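Local coordinates for aminopeptidase-like protein (PDB 5JM6) that probably acts as a zinc-dependent aminopeptidase of the M18 family, assembling into a dodecamer, at residues T94-T106 / I112-G124. Numbering follows the deposited sequence.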
# COMPACT_ATOMS: atom_id res chain seq x y z
N THR A 94 51.32 -36.85 31.47
CA THR A 94 52.27 -36.07 32.27
C THR A 94 53.68 -36.65 32.25
O THR A 94 54.63 -35.96 32.63
CB THR A 94 51.79 -35.95 33.74
OG1 THR A 94 51.37 -37.22 34.23
CG2 THR A 94 50.64 -34.96 33.84
N GLY A 95 53.82 -37.90 31.84
CA GLY A 95 55.14 -38.43 31.55
C GLY A 95 55.72 -38.06 30.19
O GLY A 95 56.82 -37.51 30.11
N LYS A 96 54.93 -38.28 29.14
CA LYS A 96 55.43 -38.49 27.76
C LYS A 96 56.09 -37.39 26.97
O LYS A 96 56.76 -37.67 25.98
CB LYS A 96 54.29 -38.90 26.84
CG LYS A 96 53.28 -39.87 27.32
CD LYS A 96 52.65 -40.37 26.03
CE LYS A 96 51.16 -40.50 26.09
NZ LYS A 96 50.87 -41.91 26.40
N LEU A 97 55.82 -36.14 27.30
CA LEU A 97 56.11 -35.11 26.32
C LEU A 97 57.55 -34.62 26.46
O LEU A 97 58.05 -34.40 27.57
CB LEU A 97 55.12 -33.96 26.44
CG LEU A 97 53.65 -34.35 26.24
CD1 LEU A 97 52.78 -33.11 26.17
CD2 LEU A 97 53.46 -35.22 25.00
N VAL A 98 58.20 -34.48 25.32
CA VAL A 98 59.64 -34.30 25.26
C VAL A 98 59.94 -33.25 24.20
O VAL A 98 59.22 -33.14 23.20
CB VAL A 98 60.34 -35.65 24.96
CG1 VAL A 98 60.25 -36.00 23.47
CG2 VAL A 98 61.78 -35.66 25.44
N PRO A 99 60.98 -32.42 24.42
CA PRO A 99 61.37 -31.46 23.39
C PRO A 99 61.69 -32.15 22.07
O PRO A 99 62.25 -33.25 22.07
CB PRO A 99 62.62 -30.80 23.98
CG PRO A 99 62.46 -30.94 25.44
CD PRO A 99 61.74 -32.24 25.67
N GLY A 100 61.31 -31.53 20.96
CA GLY A 100 61.51 -32.12 19.65
C GLY A 100 60.42 -33.11 19.28
O GLY A 100 60.41 -33.63 18.17
N GLY A 101 59.50 -33.38 20.20
CA GLY A 101 58.43 -34.33 19.96
C GLY A 101 57.32 -33.75 19.09
O GLY A 101 57.18 -32.54 18.98
N LYS A 102 56.54 -34.63 18.47
CA LYS A 102 55.45 -34.20 17.60
C LYS A 102 54.19 -35.01 17.91
O LYS A 102 54.22 -36.24 17.93
CB LYS A 102 55.84 -34.35 16.13
CG LYS A 102 57.21 -33.75 15.81
CD LYS A 102 57.58 -33.85 14.34
CE LYS A 102 57.64 -35.29 13.86
NZ LYS A 102 58.23 -35.38 12.49
N TYR A 103 53.08 -34.31 18.16
CA TYR A 103 51.89 -34.96 18.69
C TYR A 103 50.59 -34.46 18.06
O TYR A 103 50.58 -33.46 17.34
CB TYR A 103 51.83 -34.75 20.21
CG TYR A 103 53.12 -35.09 20.92
CD1 TYR A 103 53.41 -36.39 21.30
CD2 TYR A 103 54.06 -34.10 21.19
CE1 TYR A 103 54.60 -36.71 21.94
CE2 TYR A 103 55.25 -34.41 21.83
CZ TYR A 103 55.51 -35.71 22.20
OH TYR A 103 56.70 -36.01 22.84
N PHE A 104 49.51 -35.19 18.31
CA PHE A 104 48.17 -34.72 17.96
C PHE A 104 47.11 -35.35 18.85
O PHE A 104 47.32 -36.40 19.45
CB PHE A 104 47.84 -35.00 16.49
CG PHE A 104 47.60 -36.45 16.17
CD1 PHE A 104 48.65 -37.28 15.81
CD2 PHE A 104 46.32 -36.98 16.20
CE1 PHE A 104 48.43 -38.61 15.51
CE2 PHE A 104 46.09 -38.31 15.90
CZ PHE A 104 47.15 -39.13 15.55
N THR A 105 45.95 -34.69 18.94
CA THR A 105 44.83 -35.20 19.71
C THR A 105 43.52 -34.96 18.96
O THR A 105 43.41 -34.03 18.15
CB THR A 105 44.79 -34.57 21.13
OG1 THR A 105 45.95 -35.01 21.86
CG2 THR A 105 43.55 -34.99 21.91
N THR A 106 42.55 -35.82 19.23
CA THR A 106 41.30 -35.89 18.49
C THR A 106 40.11 -35.77 19.44
O THR A 106 40.18 -36.21 20.59
CB THR A 106 41.24 -37.21 17.70
OG1 THR A 106 42.00 -37.08 16.50
CG2 THR A 106 39.81 -37.61 17.37
N ILE A 112 40.63 -31.83 15.64
CA ILE A 112 42.00 -32.29 15.82
C ILE A 112 42.96 -31.13 16.10
O ILE A 112 42.86 -30.05 15.52
CB ILE A 112 42.48 -33.08 14.58
CG1 ILE A 112 43.89 -33.64 14.80
CG2 ILE A 112 42.41 -32.23 13.31
CD1 ILE A 112 44.35 -34.56 13.69
N ILE A 113 43.88 -31.38 17.03
CA ILE A 113 44.93 -30.43 17.38
C ILE A 113 46.28 -31.11 17.24
O ILE A 113 46.55 -32.10 17.92
CB ILE A 113 44.76 -29.91 18.82
CG1 ILE A 113 43.46 -29.12 18.96
CG2 ILE A 113 45.95 -29.06 19.24
CD1 ILE A 113 43.10 -28.79 20.39
N ALA A 114 47.13 -30.57 16.37
CA ALA A 114 48.46 -31.12 16.16
C ALA A 114 49.52 -30.08 16.51
O ALA A 114 49.34 -28.89 16.23
CB ALA A 114 48.63 -31.59 14.72
N PHE A 115 50.62 -30.53 17.11
CA PHE A 115 51.67 -29.60 17.51
C PHE A 115 53.05 -30.24 17.56
O PHE A 115 53.18 -31.45 17.72
CB PHE A 115 51.34 -28.97 18.87
CG PHE A 115 51.23 -29.97 20.00
CD1 PHE A 115 50.07 -30.68 20.21
CD2 PHE A 115 52.30 -30.17 20.85
CE1 PHE A 115 49.97 -31.59 21.24
CE2 PHE A 115 52.21 -31.08 21.90
CZ PHE A 115 51.05 -31.79 22.09
N THR A 116 54.08 -29.41 17.40
CA THR A 116 55.46 -29.83 17.59
C THR A 116 56.10 -29.01 18.70
O THR A 116 55.89 -27.80 18.79
CB THR A 116 56.30 -29.67 16.31
OG1 THR A 116 56.57 -28.28 16.09
CG2 THR A 116 55.57 -30.24 15.11
N VAL A 117 56.88 -29.68 19.54
CA VAL A 117 57.56 -29.03 20.64
C VAL A 117 59.00 -28.72 20.24
O VAL A 117 59.75 -29.63 19.89
CB VAL A 117 57.55 -29.91 21.90
CG1 VAL A 117 58.07 -29.14 23.10
CG2 VAL A 117 56.14 -30.44 22.16
N GLY A 118 59.39 -27.45 20.28
CA GLY A 118 60.75 -27.07 19.93
C GLY A 118 61.78 -27.73 20.83
O GLY A 118 61.50 -28.00 21.99
N GLN A 119 62.96 -27.99 20.29
CA GLN A 119 64.02 -28.65 21.06
C GLN A 119 64.55 -27.76 22.18
O GLN A 119 65.13 -28.26 23.15
CB GLN A 119 65.18 -29.05 20.15
CG GLN A 119 64.83 -30.06 19.08
CD GLN A 119 65.96 -30.24 18.08
OE1 GLN A 119 67.12 -30.38 18.46
NE2 GLN A 119 65.62 -30.21 16.80
N ALA A 120 64.38 -26.46 22.03
CA ALA A 120 64.82 -25.49 23.03
C ALA A 120 63.69 -25.11 23.98
O ALA A 120 63.82 -24.18 24.77
CB ALA A 120 65.38 -24.25 22.36
N TYR A 121 62.56 -25.81 23.88
CA TYR A 121 61.40 -25.50 24.71
C TYR A 121 61.66 -25.70 26.21
O TYR A 121 62.33 -26.64 26.63
CB TYR A 121 60.20 -26.35 24.30
CG TYR A 121 58.97 -26.05 25.13
CD1 TYR A 121 58.22 -24.92 24.90
CD2 TYR A 121 58.59 -26.90 26.17
CE1 TYR A 121 57.10 -24.63 25.67
CE2 TYR A 121 57.48 -26.62 26.94
CZ TYR A 121 56.74 -25.49 26.68
OH TYR A 121 55.63 -25.20 27.44
N LYS A 122 61.12 -24.77 27.00
CA LYS A 122 61.04 -24.87 28.45
C LYS A 122 59.69 -24.32 28.88
O LYS A 122 59.13 -23.47 28.18
CB LYS A 122 62.16 -24.09 29.14
CG LYS A 122 63.50 -24.07 28.42
CD LYS A 122 64.26 -22.78 28.71
CE LYS A 122 63.44 -21.55 28.33
NZ LYS A 122 64.25 -20.29 28.38
N PRO A 123 59.16 -24.78 30.02
CA PRO A 123 57.90 -24.22 30.53
C PRO A 123 57.95 -22.70 30.67
O PRO A 123 58.90 -22.16 31.23
CB PRO A 123 57.75 -24.89 31.90
CG PRO A 123 58.46 -26.19 31.76
CD PRO A 123 59.63 -25.90 30.85
N GLY A 124 56.93 -22.03 30.14
CA GLY A 124 56.90 -20.58 30.12
C GLY A 124 57.14 -20.00 28.74
O GLY A 124 56.89 -18.82 28.50
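Two first torsions bring Tyr103 and Phe115 together: Tyr103 holds CG anti to its own carbonyl carbon (chi1 -49°), and Phe115 tucks CG between backbone N and carbonyl carbon (chi1 62°), swinging its ring across to the neighbouring strand. They form a hydrogen-bonded pair of the antiparallel beta hairpin 102-107/111-117, toward one edge of the large mixed sheet of this M18 aminopeptidase fold, next to short strand 85-86. Tyr103 CB sits over one face of the Phe115 ring, a CH-pi contact 4.0 Å from the centroid, and the rings themselves lie oblique, their planes at 37°. Leu97 CD2 covers one face of the Tyr103 ring from within its own segment, while Val117 CG2 reaches the ring's edge at CE2. Helix 353-368 packs against Ile113 and Phe115 on this face and also meets Leu97; both aromatic residues are buried.

The sheet's other side carries Phe104, Ala114 and Ile112. Phe104 CB rests against Ala114 CB at 3.9 Å, and CD2 of its ring meets CD1 of Ile112, whose extended chain reaches it; Leu79 of helix 68-81 touches all three. Farther along this side, Lys102 and Thr116 run side by side, and Lys102 NZ hydrogen-bonds Ala82 O.

Between the strands the bonds alternate regularly: Tyr103 and Phe115 exchange a pair, as do Thr105 and Ile113. Strand 111-117 then bonds on to strand 330-336, placing the hairpin next to the central strands. Beyond the paired strands, the type II turn Val98-Gly101 brings Gly100 N to Val117 O at 2.7 Å, the donor above the carbonyl plane. Val98, the first residue of that turn, also donates its N-H to the Tyr103 hydroxyl, with Val98 N 3.3 Å from Tyr103 OH.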